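Local coordinates for protein epsin-3 (Saccharomyces cerevisiae, PDB 3ONK) that helps recruit clathrin to the Golgi network and endosomes and binds membranes rich in phosphatidylinositol-3,5-bisphosphate, here represented by its ENTH domain, at residues Tyr9-Thr20 and Glu44-Arg55. Sequence-based numbering, arbitrary orientation.
Sequences YTEMEGKVREAT and EREEILSMIFRR
V16 is the central bump: its side chain drops as a knob into the hole formed by I48, M51, I52 and R55. With CG1 anti to the backbone N (chi1 179°), that methyl lies 3.5 Å from CB of M51, while CG2 turns to CG2 of I48. One helical turn earlier M12, bent at chi2 and chi3, lays its CG against CG1 of I48 at 3.7 Å, and its CE reaches the carboxylate of E44. M51 answers from the other helix: its CG packs crosswise on CG of E13, and its SD makes a Met-aromatic contact, 3.9 Å from CE2 of Y9 and oblique to the ring. The segment axes, 8.9 Å apart, cross at -33°, so the helices run roughly parallel.

Polar groups close both ends. At the start of helix 11-19, T10 and E13 form a capping box: T10 OG1 accepts from E13 N, and T10 N donates to E13 OE1. The same hydroxyl gives its proton to E47 OE2 at 2.6 Å, from well above the carboxylate plane. With an alanine in place of E47, the T10 hydroxyl would probably lose this acceptor and a gap would open beside M12 CB and the E13 carboxylate. A water links M12 N to OE2 of E44. At the far end T20 OG1 donates to V16 O and appears to receive two weak, somewhat doubtful bonds from NE and NH2 of R55, meeting the guanidinium at its edge.

The pair joins the first ordered helix of this ENTH-domain chain to helix 42-57, whose I52 also packs on helix 64-80. Apolar packing thus fills the middle, while the E47 and E13 carboxylates, OE2 to OE2 4.4 Å apart, probably repel each other somewhat if both are charged, a cost probably offset by the T10-E47 bond.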
ATOM      1  N   TYR A   9       9.893   9.049  14.106  1.00 29.54           N
ATOM      2  CA  TYR A   9       8.575   8.811  13.561  1.00 24.72           C
ATOM      3  C   TYR A   9       7.461   9.136  14.557  1.00 23.53           C
ATOM      4  O   TYR A   9       7.552   8.804  15.725  1.00 23.59           O
ATOM      5  CB  TYR A   9       8.504   7.380  13.047  1.00 23.34           C
ATOM      6  CG  TYR A   9       9.569   7.132  12.000  1.00 26.71           C
ATOM      7  CD1 TYR A   9      10.708   6.393  12.296  1.00 33.97           C
ATOM      8  CD2 TYR A   9       9.455   7.682  10.733  1.00 28.53           C
ATOM      9  CE1 TYR A   9      11.689   6.179  11.351  1.00 33.47           C
ATOM     10  CE2 TYR A   9      10.428   7.478   9.771  1.00 36.30           C
ATOM     11  CZ  TYR A   9      11.546   6.727  10.086  1.00 43.90           C
ATOM     12  OH  TYR A   9      12.523   6.524   9.137  1.00 45.47           O
ATOM     13  N   THR A  10       6.421   9.821  14.092  1.00 24.73           N
ATOM     14  CA  THR A  10       5.222   9.987  14.899  1.00 25.99           C
ATOM     15  C   THR A  10       4.583   8.603  15.082  1.00 23.00           C
ATOM     16  O   THR A  10       4.965   7.623  14.422  1.00 21.22           O
ATOM     17  CB  THR A  10       4.194  10.916  14.228  1.00 23.30           C
ATOM     18  OG1 THR A  10       3.735  10.299  13.021  1.00 23.10           O
ATOM     19  CG2 THR A  10       4.813  12.276  13.890  1.00 23.32           C
ATOM     20  N   GLU A  11       3.614   8.534  15.983  1.00 16.41           N
ATOM     21  CA  GLU A  11       2.898   7.298  16.260  1.00 23.91           C
ATOM     22  C   GLU A  11       2.378   6.671  14.980  1.00 21.69           C
ATOM     23  O   GLU A  11       2.536   5.471  14.764  1.00 22.29           O
ATOM     24  CB  GLU A  11       1.711   7.566  17.173  1.00 22.86           C
ATOM     25  CG  GLU A  11       1.957   7.316  18.630  1.00 31.17           C
ATOM     26  CD  GLU A  11       0.650   7.194  19.379  1.00 40.91           C
ATOM     27  OE1 GLU A  11      -0.083   6.191  19.162  1.00 39.15           O
ATOM     28  OE2 GLU A  11       0.349   8.116  20.161  1.00 35.40           O
ATOM     29  N   MET A  12       1.752   7.489  14.139  1.00 20.24           N
ATOM     30  CA  MET A  12       1.166   6.980  12.899  1.00 23.95           C
ATOM     31  C   MET A  12       2.232   6.553  11.884  1.00 22.76           C
ATOM     32  O   MET A  12       2.072   5.554  11.191  1.00 21.43           O
ATOM     33  CB  MET A  12       0.199   7.999  12.288  1.00 25.14           C
ATOM     34  CG  MET A  12      -0.518   7.520  11.023  1.00 22.88           C
ATOM     35  SD  MET A  12      -1.473   5.997  11.237  1.00 23.28           S
ATOM     36  CE  MET A  12      -2.702   6.462  12.448  1.00 14.66           C
ATOM     37  N   GLU A  13       3.311   7.316  11.782  1.00 20.69           N
ATOM     38  CA  GLU A  13       4.408   6.935  10.897  1.00 20.94           C
ATOM     39  C   GLU A  13       5.045   5.636  11.399  1.00 22.88           C
ATOM     40  O   GLU A  13       5.530   4.825  10.607  1.00 25.01           O
ATOM     41  CB  GLU A  13       5.456   8.049  10.812  1.00 20.19           C
ATOM     42  CG  GLU A  13       4.957   9.298  10.123  1.00 20.22           C
ATOM     43  CD  GLU A  13       5.846  10.506  10.357  1.00 26.23           C
ATOM     44  OE1 GLU A  13       6.726  10.454  11.244  1.00 20.81           O
ATOM     45  OE2 GLU A  13       5.663  11.512   9.645  1.00 27.69           O
ATOM     46  N   GLY A  14       5.016   5.433  12.713  1.00 20.54           N
ATOM     47  CA  GLY A  14       5.506   4.200  13.304  1.00 18.07           C
ATOM     48  C   GLY A  14       4.617   3.008  12.954  1.00 24.66           C
ATOM     49  O   GLY A  14       5.100   1.900  12.730  1.00 21.27           O
ATOM     50  N   LYS A  15       3.308   3.229  12.928  1.00 19.19           N
ATOM     51  CA  LYS A  15       2.379   2.170  12.587  1.00 22.92           C
ATOM     52  C   LYS A  15       2.594   1.739  11.133  1.00 21.87           C
ATOM     53  O   LYS A  15       2.686   0.541  10.838  1.00 24.71           O
ATOM     54  CB  LYS A  15       0.939   2.636  12.811  1.00 22.60           C
ATOM     55  CG  LYS A  15       0.516   2.683  14.269  1.00 19.85           C
ATOM     56  CD  LYS A  15      -0.984   2.952  14.388  1.00 20.93           C
ATOM     57  CE  LYS A  15      -1.512   2.618  15.767  1.00 20.99           C
ATOM     58  NZ  LYS A  15      -0.748   3.304  16.829  1.00 25.23           N
ATOM     59  N   VAL A  16       2.694   2.717  10.235  1.00 21.01           N
ATOM     60  CA  VAL A  16       2.970   2.435   8.830  1.00 22.00           C
ATOM     61  C   VAL A  16       4.314   1.733   8.662  1.00 22.36           C
ATOM     62  O   VAL A  16       4.435   0.784   7.885  1.00 18.92           O
ATOM     63  CB  VAL A  16       2.968   3.715   7.966  1.00 20.47           C
ATOM     64  CG1 VAL A  16       3.288   3.363   6.516  1.00 19.77           C
ATOM     65  CG2 VAL A  16       1.629   4.403   8.055  1.00 19.91           C
ATOM     66  N   ARG A  17       5.324   2.199   9.395  1.00 22.33           N
ATOM     67  CA  ARG A  17       6.634   1.549   9.359  1.00 24.54           C
ATOM     68  C   ARG A  17       6.534   0.074   9.727  1.00 22.36           C
ATOM     69  O   ARG A  17       7.072  -0.784   9.021  1.00 21.05           O
ATOM     70  CB  ARG A  17       7.642   2.265  10.270  1.00 26.88           C
ATOM     71  CG  ARG A  17       8.219   3.532   9.671  1.00 33.22           C
ATOM     72  CD  ARG A  17       9.429   4.035  10.454  1.00 35.61           C
ATOM     73  NE  ARG A  17      10.699   3.681   9.820  1.00 45.64           N
ATOM     74  CZ  ARG A  17      11.544   2.767  10.291  1.00 51.43           C
ATOM     75  NH1 ARG A  17      12.680   2.512   9.649  1.00 45.15           N
ATOM     76  NH2 ARG A  17      11.254   2.109  11.410  1.00 47.42           N
ATOM     77  N   GLU A  18       5.842  -0.213  10.830  1.00 20.74           N
ATOM     78  CA  GLU A  18       5.628  -1.587  11.291  1.00 18.20           C
ATOM     79  C   GLU A  18       4.862  -2.430  10.271  1.00 22.40           C
ATOM     80  O   GLU A  18       5.216  -3.578  10.002  1.00 21.39           O
ATOM     81  CB  GLU A  18       4.877  -1.626  12.637  1.00 22.29           C
ATOM     82  CG  GLU A  18       4.374  -3.047  12.986  1.00 24.16           C
ATOM     83  CD  GLU A  18       3.583  -3.149  14.294  1.00 35.72           C
ATOM     84  OE1 GLU A  18       3.332  -2.118  14.955  1.00 31.29           O
ATOM     85  OE2 GLU A  18       3.208  -4.287  14.658  1.00 38.07           O
ATOM     86  N   ALA A  19       3.801  -1.863   9.715  1.00 23.87           N
ATOM     87  CA  ALA A  19       2.999  -2.577   8.716  1.00 21.72           C
ATOM     88  C   ALA A  19       3.795  -2.918   7.450  1.00 25.99           C
ATOM     89  O   ALA A  19       3.373  -3.759   6.654  1.00 22.78           O
ATOM     90  CB  ALA A  19       1.781  -1.763   8.349  1.00 15.29           C
ATOM     91  N   THR A  20       4.932  -2.251   7.253  1.00 26.15           N
ATOM     92  CA  THR A  20       5.740  -2.467   6.051  1.00 21.40           C
ATOM     93  C   THR A  20       7.186  -2.854   6.366  1.00 26.32           C
ATOM     94  O   THR A  20       8.057  -2.743   5.504  1.00 27.77           O
ATOM     95  CB  THR A  20       5.714  -1.233   5.112  1.00 23.01           C
ATOM     96  OG1 THR A  20       6.240  -0.089   5.790  1.00 25.49           O
ATOM     97  CG2 THR A  20       4.288  -0.923   4.690  1.00 21.61           C
ATOM     98  N   GLU A  44      -2.333  13.106   9.683  1.00 22.98           N
ATOM     99  CA  GLU A  44      -1.987  11.694   9.579  1.00 26.43           C
ATOM    100  C   GLU A  44      -2.159  11.099   8.171  1.00 26.84           C
ATOM    101  O   GLU A  44      -1.494  10.126   7.825  1.00 26.21           O
ATOM    102  CB  GLU A  44      -2.717  10.887  10.654  1.00 23.93           C
ATOM    103  CG  GLU A  44      -2.061  11.061  12.012  1.00 27.63           C
ATOM    104  CD  GLU A  44      -2.820  10.417  13.148  1.00 25.37           C
ATOM    105  OE1 GLU A  44      -3.984  10.022  12.951  1.00 31.01           O
ATOM    106  OE2 GLU A  44      -2.243  10.308  14.244  1.00 37.69           O
ATOM    107  N   ARG A  45      -3.038  11.682   7.361  1.00 22.96           N
ATOM    108  CA  ARG A  45      -3.188  11.230   5.988  1.00 23.04           C
ATOM    109  C   ARG A  45      -1.867  11.491   5.249  1.00 23.53           C
ATOM    110  O   ARG A  45      -1.328  10.607   4.588  1.00 24.38           O
ATOM    111  CB  ARG A  45      -4.385  11.922   5.299  1.00 21.86           C
ATOM    112  CG  ARG A  45      -4.585  11.555   3.815  1.00 27.17           C
ATOM    113  CD  ARG A  45      -5.659  12.439   3.140  1.00 24.12           C
ATOM    114  NE  ARG A  45      -6.746  12.621   4.075  1.00 31.13           N
ATOM    115  CZ  ARG A  45      -7.270  13.779   4.437  1.00 22.54           C
ATOM    116  NH1 ARG A  45      -6.868  14.916   3.895  1.00 25.27           N
ATOM    117  NH2 ARG A  45      -8.238  13.776   5.343  1.00 30.21           N
ATOM    118  N   GLU A  46      -1.328  12.698   5.387  1.00 24.15           N
ATOM    119  CA  GLU A  46      -0.052  13.030   4.752  1.00 25.97           C
ATOM    120  C   GLU A  46       1.111  12.219   5.326  1.00 24.18           C
ATOM    121  O   GLU A  46       2.005  11.802   4.588  1.00 22.66           O
ATOM    122  CB  GLU A  46       0.239  14.535   4.854  1.00 30.19           C
ATOM    123  CG  GLU A  46       0.381  15.231   3.495  1.00 40.20           C
ATOM    124  CD  GLU A  46       0.014  16.712   3.533  1.00 46.13           C
ATOM    125  OE1 GLU A  46      -0.393  17.198   4.615  1.00 52.66           O
ATOM    126  OE2 GLU A  46       0.129  17.392   2.484  1.00 37.29           O
ATOM    127  N   GLU A  47       1.101  11.979   6.637  1.00 23.65           N
ATOM    128  CA  GLU A  47       2.142  11.138   7.252  1.00 24.87           C
ATOM    129  C   GLU A  47       2.170   9.754   6.641  1.00 24.31           C
ATOM    130  O   GLU A  47       3.236   9.220   6.329  1.00 24.35           O
ATOM    131  CB  GLU A  47       1.930  11.008   8.759  1.00 23.50           C
ATOM    132  CG  GLU A  47       2.169  12.285   9.511  1.00 22.15           C
ATOM    133  CD  GLU A  47       1.916  12.152  10.995  1.00 24.73           C
ATOM    134  OE1 GLU A  47       1.870  13.202  11.657  1.00 32.51           O
ATOM    135  OE2 GLU A  47       1.757  11.015  11.504  1.00 23.14           O
ATOM    136  N   ILE A  48       0.984   9.184   6.474  1.00 21.91           N
ATOM    137  CA  ILE A  48       0.821   7.831   5.940  1.00 22.21           C
ATOM    138  C   ILE A  48       1.301   7.783   4.503  1.00 24.43           C
ATOM    139  O   ILE A  48       1.999   6.861   4.100  1.00 25.06           O
ATOM    140  CB  ILE A  48      -0.674   7.398   5.974  1.00 26.53           C
ATOM    141  CG1 ILE A  48      -1.192   7.332   7.416  1.00 25.47           C
ATOM    142  CG2 ILE A  48      -0.874   6.069   5.299  1.00 19.40           C
ATOM    143  CD1 ILE A  48      -2.699   7.247   7.497  1.00 22.14           C
ATOM    144  N   LEU A  49       0.911   8.798   3.741  1.00 25.13           N
ATOM    145  CA  LEU A  49       1.285   8.937   2.340  1.00 28.97           C
ATOM    146  C   LEU A  49       2.810   8.919   2.131  1.00 26.53           C
ATOM    147  O   LEU A  49       3.339   8.089   1.393  1.00 31.97           O
ATOM    148  CB  LEU A  49       0.709  10.256   1.816  1.00 30.31           C
ATOM    149  CG  LEU A  49       0.317  10.352   0.347  1.00 36.24           C
ATOM    150  CD1 LEU A  49      -0.986   9.585   0.096  1.00 28.93           C
ATOM    151  CD2 LEU A  49       0.197  11.837  -0.079  1.00 33.95           C
ATOM    152  N   SER A  50       3.502   9.863   2.767  1.00 26.46           N
ATOM    153  CA  SER A  50       4.955   9.914   2.729  1.00 28.25           C
ATOM    154  C   SER A  50       5.551   8.538   2.963  1.00 34.19           C
ATOM    155  O   SER A  50       6.308   8.022   2.138  1.00 32.67           O
ATOM    156  CB  SER A  50       5.465  10.836   3.822  1.00 27.49           C
ATOM    157  OG  SER A  50       4.716  12.036   3.838  1.00 35.33           O
ATOM    158  N   MET A  51       5.190   7.955   4.099  1.00 25.07           N
ATOM    159  CA  MET A  51       5.753   6.694   4.545  1.00 26.19           C
ATOM    160  C   MET A  51       5.545   5.561   3.536  1.00 30.14           C
ATOM    161  O   MET A  51       6.461   4.773   3.281  1.00 31.54           O
ATOM    162  CB  MET A  51       5.149   6.315   5.898  1.00 26.41           C
ATOM    163  CG  MET A  51       5.493   7.268   7.043  1.00 33.28           C
ATOM    164  SD  MET A  51       7.251   7.321   7.450  1.00 36.95           S
ATOM    165  CE  MET A  51       7.690   5.598   7.317  1.00 32.57           C
ATOM    166  N   ILE A  52       4.346   5.476   2.963  1.00 22.81           N
ATOM    167  CA  ILE A  52       4.030   4.365   2.070  1.00 23.82           C
ATOM    168  C   ILE A  52       4.832   4.416   0.782  1.00 26.31           C
ATOM    169  O   ILE A  52       5.304   3.390   0.304  1.00 25.37           O
ATOM    170  CB  ILE A  52       2.536   4.290   1.699  1.00 25.38           C
ATOM    171  CG1 ILE A  52       1.712   3.756   2.870  1.00 25.26           C
ATOM    172  CG2 ILE A  52       2.343   3.344   0.511  1.00 24.22           C
ATOM    173  CD1 ILE A  52       0.302   3.296   2.466  1.00 18.41           C
ATOM    174  N   PHE A  53       4.989   5.609   0.215  1.00 27.66           N
ATOM    175  CA  PHE A  53       5.667   5.715  -1.075  1.00 27.98           C
ATOM    176  C   PHE A  53       7.190   5.751  -0.938  1.00 32.66           C
ATOM    177  O   PHE A  53       7.903   5.387  -1.870  1.00 33.73           O
ATOM    178  CB  PHE A  53       5.144   6.900  -1.880  1.00 25.04           C
ATOM    179  CG  PHE A  53       3.688   6.783  -2.249  1.00 28.45           C
ATOM    180  CD1 PHE A  53       3.215   5.654  -2.901  1.00 30.81           C
ATOM    181  CD2 PHE A  53       2.800   7.801  -1.959  1.00 27.91           C
ATOM    182  CE1 PHE A  53       1.875   5.536  -3.253  1.00 33.87           C
ATOM    183  CE2 PHE A  53       1.447   7.691  -2.306  1.00 31.84           C
ATOM    184  CZ  PHE A  53       0.989   6.553  -2.948  1.00 25.89           C
ATOM    185  N   ARG A  54       7.686   6.175   0.224  1.00 32.43           N
ATOM    186  CA  ARG A  54       9.117   6.095   0.500  1.00 33.50           C
ATOM    187  C   ARG A  54       9.611   4.728   0.095  1.00 33.57           C
ATOM    188  O   ARG A  54      10.708   4.577  -0.425  1.00 36.01           O
ATOM    189  CB  ARG A  54       9.417   6.333   1.979  1.00 33.29           C
ATOM    190  CG  ARG A  54       9.185   7.772   2.401  1.00 41.69           C
ATOM    191  CD  ARG A  54       9.677   8.068   3.804  1.00 45.91           C
ATOM    192  NE  ARG A  54       9.408   9.462   4.142  1.00 48.84           N
ATOM    193  CZ  ARG A  54      10.192  10.477   3.795  1.00 54.46           C
ATOM    194  NH1 ARG A  54      11.308  10.254   3.107  1.00 56.36           N
ATOM    195  NH2 ARG A  54       9.863  11.716   4.141  1.00 52.52           N
ATOM    196  N   ARG A  55       8.774   3.728   0.330  1.00 41.29           N
ATOM    197  CA  ARG A  55       9.125   2.350   0.031  1.00 41.94           C
ATOM    198  C   ARG A  55       9.341   2.113  -1.473  1.00 47.49           C
ATOM    199  O   ARG A  55      10.328   1.487  -1.871  1.00 49.62           O
ATOM    200  CB  ARG A  55       8.062   1.408   0.604  1.00 39.91           C
ATOM    201  CG  ARG A  55       8.497   0.702   1.890  1.00 40.57           C
ATOM    202  CD  ARG A  55       8.949   1.692   2.970  1.00 52.82           C
ATOM    203  NE  ARG A  55       7.928   1.901   3.999  1.00 49.24           N
ATOM    204  CZ  ARG A  55       7.926   2.910   4.872  1.00 45.06           C
ATOM    205  NH1 ARG A  55       8.897   3.828   4.848  1.00 34.22           N
ATOM    206  NH2 ARG A  55       6.940   3.005   5.762  1.00 35.37           N
TER
HETATM  207  O   HOH W   1       0.551  10.065  15.052  1.00 26.91           O